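Local coordinates for thioredoxin-like protein (Bacteroides caccae ATCC 43185, PDB 4YOD), which is of unknown function but, by its thioredoxin fold, is probably an oxidoreductase, with a helical N-terminal region, at residues T97-Y105 / F116-M124; A31-W39 / A59-V70. One frame throughout, in Å; residues are numbered along the deposited sequence. Where two conformers were deposited one is given.

Contact 1 of 2, residues T97-Y105 / F116-M124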
loop_
_atom_site.group_PDB
_atom_site.type_symbol
_atom_site.label_atom_id
_atom_site.label_comp_id
_atom_site.label_asym_id
_atom_site.label_seq_id
_atom_site.Cartn_x
_atom_site.Cartn_y
_atom_site.Cartn_z
ATOM N N THR A 97 -12.235 -9.132 9.228
ATOM C CA THR A 97 -11.981 -7.871 8.515
ATOM C C THR A 97 -11.030 -6.976 9.324
ATOM O O THR A 97 -10.264 -6.205 8.724
ATOM C CB THR A 97 -13.272 -7.126 8.130
ATOM O OG1 THR A 97 -14.097 -6.897 9.276
ATOM C CG2 THR A 97 -14.047 -7.840 7.036
ATOM N N ASP A 98 -11.064 -7.088 10.659
ATOM C CA ASP A 98 -10.142 -6.340 11.530
ATOM C C ASP A 98 -8.713 -6.872 11.345
ATOM O O ASP A 98 -7.777 -6.069 11.276
ATOM C CB ASP A 98 -10.569 -6.402 12.993
ATOM C CG ASP A 98 -9.617 -5.682 13.926
ATOM O OD1 ASP A 98 -9.586 -4.426 13.891
ATOM O OD2 ASP A 98 -8.865 -6.374 14.656
ATOM N N LEU A 99 -8.539 -8.212 11.223
ATOM C CA LEU A 99 -7.224 -8.799 10.925
ATOM C C LEU A 99 -6.696 -8.315 9.563
ATOM O O LEU A 99 -5.501 -8.071 9.435
ATOM C CB LEU A 99 -7.261 -10.334 10.919
ATOM C CG LEU A 99 -7.413 -11.060 12.272
ATOM C CD1 LEU A 99 -7.293 -12.538 12.074
ATOM C CD2 LEU A 99 -6.364 -10.612 13.300
ATOM N N ALA A 100 -7.590 -8.201 8.543
ATOM C CA ALA A 100 -7.238 -7.700 7.198
ATOM C C ALA A 100 -6.706 -6.271 7.287
ATOM O O ALA A 100 -5.707 -5.972 6.659
ATOM C CB ALA A 100 -8.441 -7.761 6.273
ATOM N N ASP A 101 -7.309 -5.419 8.130
ATOM C CA ASP A 101 -6.843 -4.042 8.363
ATOM C C ASP A 101 -5.438 -4.101 9.017
ATOM O O ASP A 101 -4.462 -3.594 8.447
ATOM C CB ASP A 101 -7.869 -3.287 9.250
ATOM C CG ASP A 101 -7.540 -1.863 9.679
ATOM O OD1 ASP A 101 -6.511 -1.324 9.228
ATOM O OD2 ASP A 101 -8.353 -1.262 10.405
ATOM N N LYS A 102 -5.327 -4.798 10.170
ATOM C CA LYS A 102 -4.080 -4.945 10.929
ATOM C C LYS A 102 -2.878 -5.371 10.064
ATOM O O LYS A 102 -1.789 -4.831 10.245
ATOM C CB LYS A 102 -4.270 -5.966 12.073
ATOM C CG LYS A 102 -3.076 -6.117 13.002
ATOM C CD LYS A 102 -3.405 -7.037 14.163
ATOM C CE LYS A 102 -2.207 -7.286 15.054
ATOM N NZ LYS A 102 -2.567 -8.153 16.212
ATOM N N TYR A 103 -3.062 -6.318 9.137
ATOM C CA TYR A 103 -1.923 -6.811 8.365
ATOM C C TYR A 103 -1.790 -6.222 6.959
ATOM O O TYR A 103 -0.664 -6.058 6.495
ATOM C CB TYR A 103 -1.975 -8.343 8.285
ATOM C CG TYR A 103 -1.639 -8.957 9.625
ATOM C CD1 TYR A 103 -0.319 -9.042 10.061
ATOM C CD2 TYR A 103 -2.646 -9.375 10.497
ATOM C CE1 TYR A 103 -0.004 -9.540 11.325
ATOM C CE2 TYR A 103 -2.339 -9.901 11.754
ATOM C CZ TYR A 103 -1.018 -9.958 12.168
ATOM O OH TYR A 103 -0.687 -10.452 13.400
ATOM N N LEU A 104 -2.902 -5.937 6.274
ATOM C CA LEU A 104 -2.824 -5.476 4.889
ATOM C C LEU A 104 -2.978 -3.979 4.722
ATOM O O LEU A 104 -2.607 -3.483 3.656
ATOM C CB LEU A 104 -3.871 -6.195 4.000
ATOM C CG LEU A 104 -3.884 -7.719 4.015
ATOM C CD1 LEU A 104 -5.188 -8.249 3.410
ATOM C CD2 LEU A 104 -2.648 -8.298 3.327
ATOM N N TYR A 105 -3.494 -3.254 5.723
ATOM C CA TYR A 105 -3.692 -1.792 5.584
ATOM C C TYR A 105 -2.753 -0.955 6.451
ATOM O O TYR A 105 -2.228 0.053 5.964
ATOM C CB TYR A 105 -5.156 -1.388 5.914
ATOM C CG TYR A 105 -5.544 0.012 5.470
ATOM C CD1 TYR A 105 -5.575 0.358 4.118
ATOM C CD2 TYR A 105 -5.927 0.979 6.395
ATOM C CE1 TYR A 105 -6.024 1.610 3.697
ATOM C CE2 TYR A 105 -6.311 2.262 5.988
ATOM C CZ TYR A 105 -6.382 2.565 4.634
ATOM O OH TYR A 105 -6.797 3.810 4.205
ATOM N N PHE A 116 -4.272 -6.254 -1.956
ATOM C CA PHE A 116 -4.960 -7.347 -1.268
ATOM C C PHE A 116 -6.069 -6.783 -0.374
ATOM O O PHE A 116 -7.062 -7.456 -0.127
ATOM C CB PHE A 116 -3.977 -8.194 -0.437
ATOM C CG PHE A 116 -2.906 -9.010 -1.136
ATOM C CD1 PHE A 116 -2.953 -9.230 -2.512
ATOM C CD2 PHE A 116 -1.886 -9.615 -0.407
ATOM C CE1 PHE A 116 -1.967 -9.996 -3.147
ATOM C CE2 PHE A 116 -0.903 -10.384 -1.049
ATOM C CZ PHE A 116 -0.947 -10.554 -2.411
ATOM N N TYR A 117 -5.909 -5.544 0.128
ATOM C CA TYR A 117 -6.911 -4.945 0.997
ATOM C C TYR A 117 -8.151 -4.439 0.221
ATOM O O TYR A 117 -9.260 -4.516 0.759
ATOM C CB TYR A 117 -6.288 -3.820 1.835
ATOM C CG TYR A 117 -7.186 -3.360 2.958
ATOM C CD1 TYR A 117 -7.655 -4.259 3.920
ATOM C CD2 TYR A 117 -7.563 -2.031 3.070
ATOM C CE1 TYR A 117 -8.506 -3.843 4.939
ATOM C CE2 TYR A 117 -8.349 -1.591 4.133
ATOM C CZ TYR A 117 -8.819 -2.500 5.065
ATOM O OH TYR A 117 -9.674 -2.041 6.041
ATOM N N ILE A 118 -7.981 -3.932 -1.027
ATOM C CA ILE A 118 -9.102 -3.440 -1.863
ATOM C C ILE A 118 -10.242 -4.514 -1.990
ATOM O O ILE A 118 -11.369 -4.137 -1.647
ATOM C CB ILE A 118 -8.608 -2.906 -3.223
ATOM C CG1 ILE A 118 -7.966 -1.493 -3.016
ATOM C CG2 ILE A 118 -9.731 -2.855 -4.283
ATOM C CD1 ILE A 118 -7.008 -1.042 -4.159
ATOM N N PRO A 119 -10.019 -5.827 -2.352
ATOM C CA PRO A 119 -11.154 -6.789 -2.348
ATOM C C PRO A 119 -11.807 -6.962 -0.958
ATOM O O PRO A 119 -13.010 -7.205 -0.905
ATOM C CB PRO A 119 -10.536 -8.107 -2.843
ATOM C CG PRO A 119 -9.068 -7.946 -2.710
ATOM C CD PRO A 119 -8.781 -6.470 -2.842
ATOM N N VAL A 120 -11.050 -6.806 0.159
ATOM C CA VAL A 120 -11.657 -6.840 1.516
ATOM C C VAL A 120 -12.671 -5.666 1.649
ATOM O O VAL A 120 -13.785 -5.883 2.101
ATOM C CB VAL A 120 -10.635 -6.805 2.682
ATOM C CG1 VAL A 120 -11.345 -6.910 4.036
ATOM C CG2 VAL A 120 -9.579 -7.909 2.542
ATOM N N LEU A 121 -12.264 -4.440 1.245
ATOM C CA LEU A 121 -13.093 -3.226 1.311
ATOM C C LEU A 121 -14.315 -3.354 0.451
ATOM O O LEU A 121 -15.384 -2.904 0.858
ATOM C CB LEU A 121 -12.277 -1.993 0.880
ATOM C CG LEU A 121 -11.167 -1.553 1.828
ATOM C CD1 LEU A 121 -10.329 -0.458 1.200
ATOM C CD2 LEU A 121 -11.729 -1.126 3.202
ATOM N N GLU A 122 -14.165 -3.987 -0.748
ATOM C CA GLU A 122 -15.263 -4.225 -1.697
ATOM C C GLU A 122 -16.281 -5.191 -1.073
ATOM O O GLU A 122 -17.499 -4.982 -1.181
ATOM C CB GLU A 122 -14.717 -4.770 -3.034
ATOM C CG GLU A 122 -13.965 -3.713 -3.864
ATOM C CD GLU A 122 -13.297 -4.189 -5.149
ATOM O OE1 GLU A 122 -12.941 -5.388 -5.246
ATOM O OE2 GLU A 122 -13.098 -3.346 -6.054
ATOM N N ALA A 123 -15.788 -6.239 -0.396
ATOM C CA ALA A 123 -16.671 -7.197 0.284
ATOM C C ALA A 123 -17.408 -6.531 1.433
ATOM O O ALA A 123 -18.568 -6.837 1.648
ATOM C CB ALA A 123 -15.860 -8.377 0.798
HETATM N N MSE A 124 -16.756 -5.597 2.157
HETATM C CA MSE A 124 -17.405 -4.895 3.272
HETATM C C MSE A 124 -18.509 -3.949 2.776
HETATM O O MSE A 124 -19.600 -3.940 3.339
HETATM C CB MSE A 124 -16.370 -4.134 4.112
HETATM C CG MSE A 124 -15.353 -5.088 4.803
HETATM SE SE MSE A 124 -13.935 -4.134 5.723
HETATM C CE MSE A 124 -14.909 -3.561 7.314
HETATM O O HOH W 1 -10.910 -3.697 7.725
#
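L104 faces Y117 and T97 faces V120 where helices 97-105 and 116-124 run antiparallel past each other. Their axes come within 9.7 Å, and their directions differ by 155°. The backbones are closer at the L104 end, where L104 CA and Y117 CA are 5.7 Å apart. Helix 97-105 has a wider pi-type turn at 101-105, and helix 116-124 is kinked at P119.

Y117 is a knob in a hole formed by A100, D101, L104 and Y105. Its CG lies anti to the backbone N (chi1 -168°), which carries the ring across to the facing helix. Y105 CB lies over one face of this ring, 3.8 Å from the centroid of the Y117 ring, as a CH-pi contact. The two tyrosine rings meet obliquely, with planes 33° apart and Y105 CD1 3.3 Å from Y117 CD2. Y117 OH hydrogen-bonds R141 and a water, 2.7 Å from that OH, which lies in the ring plane and donates to T97 O. R141 also forms a salt bridge with D101. A leucine in place of Y117 would probably leave R141 and the bridging water without their hydroxyl partner, and open a gap beneath Y105 CB.

Beyond the ring the packing is apolar. A100 CB meets V120 CG1 at 3.8 Å. Both methyls of L104 press on F116 CB, and L104 CD2 also lies at the edge of the F116 ring. T97 and selenomethionine M124 meet tip to tip, with T97 CG2 3.9 Å from M124 SE. T97 OG1 instead bonds F93 O of its own helix.

This is an antiparallel hairpin of consecutive helices locked by an aromatic knob, consistent with the TPR-like class of the helical region.

Contact 2 of 2, residues A31-W39 / A59-V70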
loop_
_atom_site.group_PDB
_atom_site.type_symbol
_atom_site.label_atom_id
_atom_site.label_comp_id
_atom_site.label_asym_id
_atom_site.label_seq_id
_atom_site.Cartn_x
_atom_site.Cartn_y
_atom_site.Cartn_z
ATOM N N ALA A 31 0.434 -23.727 -5.867
ATOM C CA ALA A 31 0.227 -22.424 -5.224
ATOM C C ALA A 31 -1.237 -22.010 -5.339
ATOM O O ALA A 31 -1.814 -21.565 -4.346
ATOM C CB ALA A 31 1.132 -21.371 -5.853
ATOM N N GLU A 32 -1.845 -22.210 -6.538
ATOM C CA GLU A 32 -3.256 -21.908 -6.824
ATOM C C GLU A 32 -4.185 -22.786 -5.957
ATOM O O GLU A 32 -5.132 -22.254 -5.371
ATOM C CB GLU A 32 -3.566 -22.095 -8.324
ATOM C CG GLU A 32 -4.975 -21.680 -8.717
ATOM C CD GLU A 32 -5.374 -21.917 -10.163
ATOM O OE1 GLU A 32 -5.002 -22.972 -10.731
ATOM O OE2 GLU A 32 -6.110 -21.064 -10.711
ATOM N N PHE A 33 -3.913 -24.111 -5.864
ATOM C CA PHE A 33 -4.726 -25.026 -5.046
ATOM C C PHE A 33 -4.733 -24.593 -3.562
ATOM O O PHE A 33 -5.789 -24.590 -2.927
ATOM C CB PHE A 33 -4.228 -26.482 -5.161
ATOM C CG PHE A 33 -5.097 -27.467 -4.409
ATOM C CD1 PHE A 33 -6.211 -28.041 -5.012
ATOM C CD2 PHE A 33 -4.832 -27.779 -3.077
ATOM C CE1 PHE A 33 -7.031 -28.928 -4.309
ATOM C CE2 PHE A 33 -5.661 -28.655 -2.369
ATOM C CZ PHE A 33 -6.751 -29.229 -2.993
ATOM N N LEU A 34 -3.556 -24.250 -3.025
ATOM C CA LEU A 34 -3.379 -23.857 -1.628
ATOM C C LEU A 34 -4.192 -22.602 -1.292
ATOM O O LEU A 34 -4.835 -22.568 -0.243
ATOM C CB LEU A 34 -1.885 -23.647 -1.329
ATOM C CG LEU A 34 -1.449 -23.508 0.141
ATOM C CD1 LEU A 34 -2.010 -24.642 1.026
ATOM C CD2 LEU A 34 0.070 -23.466 0.246
ATOM N N VAL A 35 -4.192 -21.597 -2.190
ATOM C CA VAL A 35 -4.934 -20.357 -1.996
ATOM C C VAL A 35 -6.450 -20.633 -2.027
ATOM O O VAL A 35 -7.162 -20.218 -1.109
ATOM C CB VAL A 35 -4.510 -19.278 -3.042
ATOM C CG1 VAL A 35 -5.560 -18.181 -3.194
ATOM C CG2 VAL A 35 -3.151 -18.665 -2.698
ATOM N N LYS A 36 -6.931 -21.339 -3.057
ATOM C CA LYS A 36 -8.352 -21.571 -3.268
ATOM C C LYS A 36 -9.031 -22.402 -2.179
ATOM O O LYS A 36 -10.168 -22.087 -1.828
ATOM C CB LYS A 36 -8.585 -22.213 -4.638
ATOM C CG LYS A 36 -8.571 -21.160 -5.759
ATOM C CD LYS A 36 -8.591 -21.768 -7.159
ATOM C CE LYS A 36 -8.594 -20.697 -8.226
ATOM N NZ LYS A 36 -8.687 -21.270 -9.596
ATOM N N HIS A 37 -8.341 -23.413 -1.621
ATOM C CA HIS A 37 -8.910 -24.339 -0.644
ATOM C C HIS A 37 -8.440 -24.096 0.797
ATOM O O HIS A 37 -8.842 -24.838 1.693
ATOM C CB HIS A 37 -8.561 -25.782 -1.062
ATOM C CG HIS A 37 -9.141 -26.155 -2.390
ATOM N ND1 HIS A 37 -10.297 -26.911 -2.482
ATOM C CD2 HIS A 37 -8.740 -25.812 -3.637
ATOM C CE1 HIS A 37 -10.555 -27.013 -3.780
ATOM N NE2 HIS A 37 -9.649 -26.362 -4.513
ATOM N N TYR A 38 -7.664 -23.029 1.030
ATOM C CA TYR A 38 -7.048 -22.688 2.322
ATOM C C TYR A 38 -7.990 -22.780 3.511
ATOM O O TYR A 38 -7.583 -23.325 4.538
ATOM C CB TYR A 38 -6.436 -21.267 2.277
ATOM C CG TYR A 38 -5.521 -20.973 3.447
ATOM C CD1 TYR A 38 -4.193 -21.393 3.441
ATOM C CD2 TYR A 38 -6.003 -20.352 4.598
ATOM C CE1 TYR A 38 -3.358 -21.171 4.536
ATOM C CE2 TYR A 38 -5.176 -20.114 5.693
ATOM C CZ TYR A 38 -3.853 -20.530 5.657
ATOM O OH TYR A 38 -3.032 -20.316 6.731
ATOM N N TRP A 39 -9.220 -22.232 3.377
ATOM C CA TRP A 39 -10.201 -22.126 4.451
ATOM C C TRP A 39 -11.305 -23.184 4.411
ATOM O O TRP A 39 -12.260 -23.075 5.178
ATOM C CB TRP A 39 -10.846 -20.718 4.393
ATOM C CG TRP A 39 -9.859 -19.599 4.595
ATOM C CD1 TRP A 39 -9.287 -18.830 3.626
ATOM C CD2 TRP A 39 -9.276 -19.175 5.840
ATOM N NE1 TRP A 39 -8.440 -17.904 4.193
ATOM C CE2 TRP A 39 -8.399 -18.104 5.549
ATOM C CE3 TRP A 39 -9.442 -19.573 7.183
ATOM C CZ2 TRP A 39 -7.686 -17.422 6.547
ATOM C CZ3 TRP A 39 -8.728 -18.902 8.173
ATOM C CH2 TRP A 39 -7.853 -17.848 7.850
ATOM N N ALA A 59 -3.139 -18.373 11.299
ATOM C CA ALA A 59 -3.722 -18.916 10.064
ATOM C C ALA A 59 -3.949 -17.780 9.046
ATOM O O ALA A 59 -3.624 -17.945 7.866
ATOM C CB ALA A 59 -5.040 -19.622 10.363
ATOM N N TRP A 60 -4.434 -16.610 9.522
ATOM C CA TRP A 60 -4.649 -15.429 8.669
ATOM C C TRP A 60 -3.299 -14.905 8.117
ATOM O O TRP A 60 -3.222 -14.594 6.938
ATOM C CB TRP A 60 -5.403 -14.309 9.401
ATOM C CG TRP A 60 -5.589 -13.080 8.547
ATOM C CD1 TRP A 60 -4.819 -11.950 8.551
ATOM C CD2 TRP A 60 -6.517 -12.929 7.460
ATOM N NE1 TRP A 60 -5.247 -11.078 7.565
ATOM C CE2 TRP A 60 -6.289 -11.656 6.882
ATOM C CE3 TRP A 60 -7.553 -13.735 6.943
ATOM C CZ2 TRP A 60 -7.058 -11.169 5.815
ATOM C CZ3 TRP A 60 -8.315 -13.252 5.893
ATOM C CH2 TRP A 60 -8.065 -11.986 5.336
ATOM N N VAL A 61 -2.263 -14.812 8.971
ATOM C CA VAL A 61 -0.910 -14.350 8.611
ATOM C C VAL A 61 -0.324 -15.260 7.491
ATOM O O VAL A 61 0.180 -14.743 6.487
ATOM C CB VAL A 61 -0.004 -14.291 9.878
ATOM C CG1 VAL A 61 1.493 -14.199 9.543
ATOM C CG2 VAL A 61 -0.420 -13.149 10.776
ATOM N N ASP A 62 -0.399 -16.594 7.678
ATOM C CA ASP A 62 0.074 -17.586 6.703
ATOM C C ASP A 62 -0.707 -17.493 5.370
ATOM O O ASP A 62 -0.108 -17.650 4.313
ATOM C CB ASP A 62 0.011 -18.995 7.273
ATOM C CG ASP A 62 1.061 -19.237 8.350
ATOM O OD1 ASP A 62 2.102 -18.535 8.337
ATOM O OD2 ASP A 62 0.831 -20.111 9.212
ATOM N N TYR A 63 -2.007 -17.175 5.425
ATOM C CA TYR A 63 -2.834 -16.964 4.233
ATOM C C TYR A 63 -2.338 -15.749 3.442
ATOM O O TYR A 63 -2.147 -15.851 2.231
ATOM C CB TYR A 63 -4.302 -16.753 4.638
ATOM C CG TYR A 63 -5.266 -16.570 3.486
ATOM C CD1 TYR A 63 -5.479 -17.592 2.555
ATOM C CD2 TYR A 63 -6.060 -15.428 3.392
ATOM C CE1 TYR A 63 -6.387 -17.434 1.506
ATOM C CE2 TYR A 63 -7.038 -15.302 2.403
ATOM C CZ TYR A 63 -7.196 -16.307 1.461
ATOM O OH TYR A 63 -8.147 -16.160 0.475
ATOM N N CYS A 64 -2.097 -14.608 4.120
ATOM C CA CYS A 64 -1.597 -13.404 3.435
ATOM C C CYS A 64 -0.254 -13.697 2.720
ATOM O O CYS A 64 -0.024 -13.153 1.640
ATOM C CB CYS A 64 -1.473 -12.231 4.404
ATOM S SG CYS A 64 -3.049 -11.702 5.131
ATOM N N ASP A 65 0.600 -14.570 3.299
ATOM C CA ASP A 65 1.892 -14.946 2.716
ATOM C C ASP A 65 1.732 -15.767 1.415
ATOM O O ASP A 65 2.416 -15.487 0.425
ATOM C CB ASP A 65 2.740 -15.739 3.735
ATOM C CG ASP A 65 3.622 -14.893 4.642
ATOM O OD1 ASP A 65 4.058 -13.802 4.201
ATOM O OD2 ASP A 65 3.930 -15.350 5.769
ATOM N N ILE A 66 0.839 -16.787 1.413
ATOM C CA ILE A 66 0.649 -17.648 0.226
ATOM C C ILE A 66 -0.060 -16.900 -0.924
ATOM O O ILE A 66 0.110 -17.285 -2.082
ATOM C CB ILE A 66 -0.022 -19.011 0.526
ATOM C CG1 ILE A 66 -1.458 -18.860 1.059
ATOM C CG2 ILE A 66 0.858 -19.861 1.456
ATOM C CD1 ILE A 66 -2.355 -19.980 0.732
ATOM N N LEU A 67 -0.783 -15.793 -0.623
ATOM C CA LEU A 67 -1.437 -14.956 -1.635
ATOM C C LEU A 67 -0.424 -14.284 -2.570
ATOM O O LEU A 67 -0.771 -13.926 -3.700
ATOM C CB LEU A 67 -2.320 -13.887 -0.983
ATOM C CG LEU A 67 -3.595 -14.379 -0.297
ATOM C CD1 LEU A 67 -4.240 -13.249 0.468
ATOM C CD2 LEU A 67 -4.561 -15.037 -1.283
ATOM N N ASN A 68 0.830 -14.156 -2.127
ATOM C CA ASN A 68 1.897 -13.574 -2.953
ATOM C C ASN A 68 2.403 -14.524 -4.048
ATOM O O ASN A 68 3.120 -14.073 -4.943
ATOM C CB ASN A 68 3.091 -13.181 -2.070
ATOM C CG ASN A 68 2.842 -11.993 -1.182
ATOM O OD1 ASN A 68 2.560 -10.894 -1.645
ATOM N ND2 ASN A 68 3.008 -12.175 0.111
ATOM N N HIS A 69 2.092 -15.826 -3.959
ATOM C CA HIS A 69 2.652 -16.835 -4.873
ATOM C C HIS A 69 1.712 -17.195 -6.036
ATOM O O HIS A 69 1.988 -18.143 -6.766
ATOM C CB HIS A 69 3.057 -18.112 -4.090
ATOM C CG HIS A 69 3.927 -17.858 -2.886
ATOM N ND1 HIS A 69 3.930 -18.726 -1.805
ATOM C CD2 HIS A 69 4.793 -16.843 -2.629
ATOM C CE1 HIS A 69 4.783 -18.214 -0.932
ATOM N NE2 HIS A 69 5.322 -17.075 -1.380
ATOM N N VAL A 70 0.624 -16.424 -6.226
ATOM C CA VAL A 70 -0.347 -16.657 -7.294
ATOM C C VAL A 70 -0.561 -15.361 -8.090
ATOM O O VAL A 70 -0.260 -14.296 -7.547
ATOM C CB VAL A 70 -1.701 -17.204 -6.745
ATOM C CG1 VAL A 70 -1.534 -18.572 -6.103
ATOM C CG2 VAL A 70 -2.383 -16.220 -5.780
HETATM O O HOH W 2 0.331 -19.913 -2.822
HETATM O O HOH W 3 -9.215 -18.643 -0.286
HETATM O O HOH W 4 -1.179 -22.178 7.860
#
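Y38, W39 and Y63 form the tight end of this contact, an aromatic cluster near the C-terminal part of segment 31-39. W39 turns an edge to the face of Y63, with planes 73° apart. Its NE1 stands above the centre of the Y63 ring, 3.4 Å from Y63 CD1. L67 CD1 lies on the opposite face, so this ring is held from two sides. Y63 CB in turn sits over one face of the Y38 ring. W39 CZ2 reaches W60 CE3 at 3.7 Å.

The CG of Y38 is anti to its backbone N (chi1 -167°), which points the ring at helix 59-66, with its OH reaching the turn at A59. Y38 OH donates to A59 O at 2.7 Å, in the carbonyl plane and on a lone pair. A59 O also accepts the helical bond from Y63 N, so two donors grip it. Two waters lie beside the cluster. One spans Y38 OH and D62 OD2. The other links V35 O with Y63 OH, which also hydrogen-bonds T82.

Next to the cluster, I66 CD1 packs against Y38 CD1, at 3.6 Å, and L34 CG, at 3.7 Å. V35 spreads its two methyls, CG1 toward L67 CD2 and CG2 toward I66 and V70 CG1.

The A31 end is looser. A31 CB rests against the backbone O of H69, whose exposed imidazole turns off from the contact. One water donates to both A31 O and I66 O, bridging two acceptors that cannot bond each other. The salt bridge from K36 NZ to E32 OE2 stays within its own helix.

The chemistry implies an interface held mainly by rings and aliphatic groups, with one direct hydrogen bond and with waters serving its remaining polar groups.

Contact 2 comes first along the chain and closes before contact 1 opens. Their centres are 15 Å apart, and both belong to the bundle of helices in the first half of the chain, which the mixed sheet of the thioredoxin fold follows. They use different helices, 27-37 with 53-66 and 90-105 with 114-125, but these pack against one another. W60 of helix 53-66 touches L99 and A100, and V61 touches Y103. F116 reaches L67 and N68. Helix 72-85 touches both contacts, with A78 against V35 and Y63 and I79 against F116 and V120. The result is one continuous helical body. Contact 1 is nearer the chain centre, and its Y105 makes a cation-pi contact with K255 of the thioredoxin-like part.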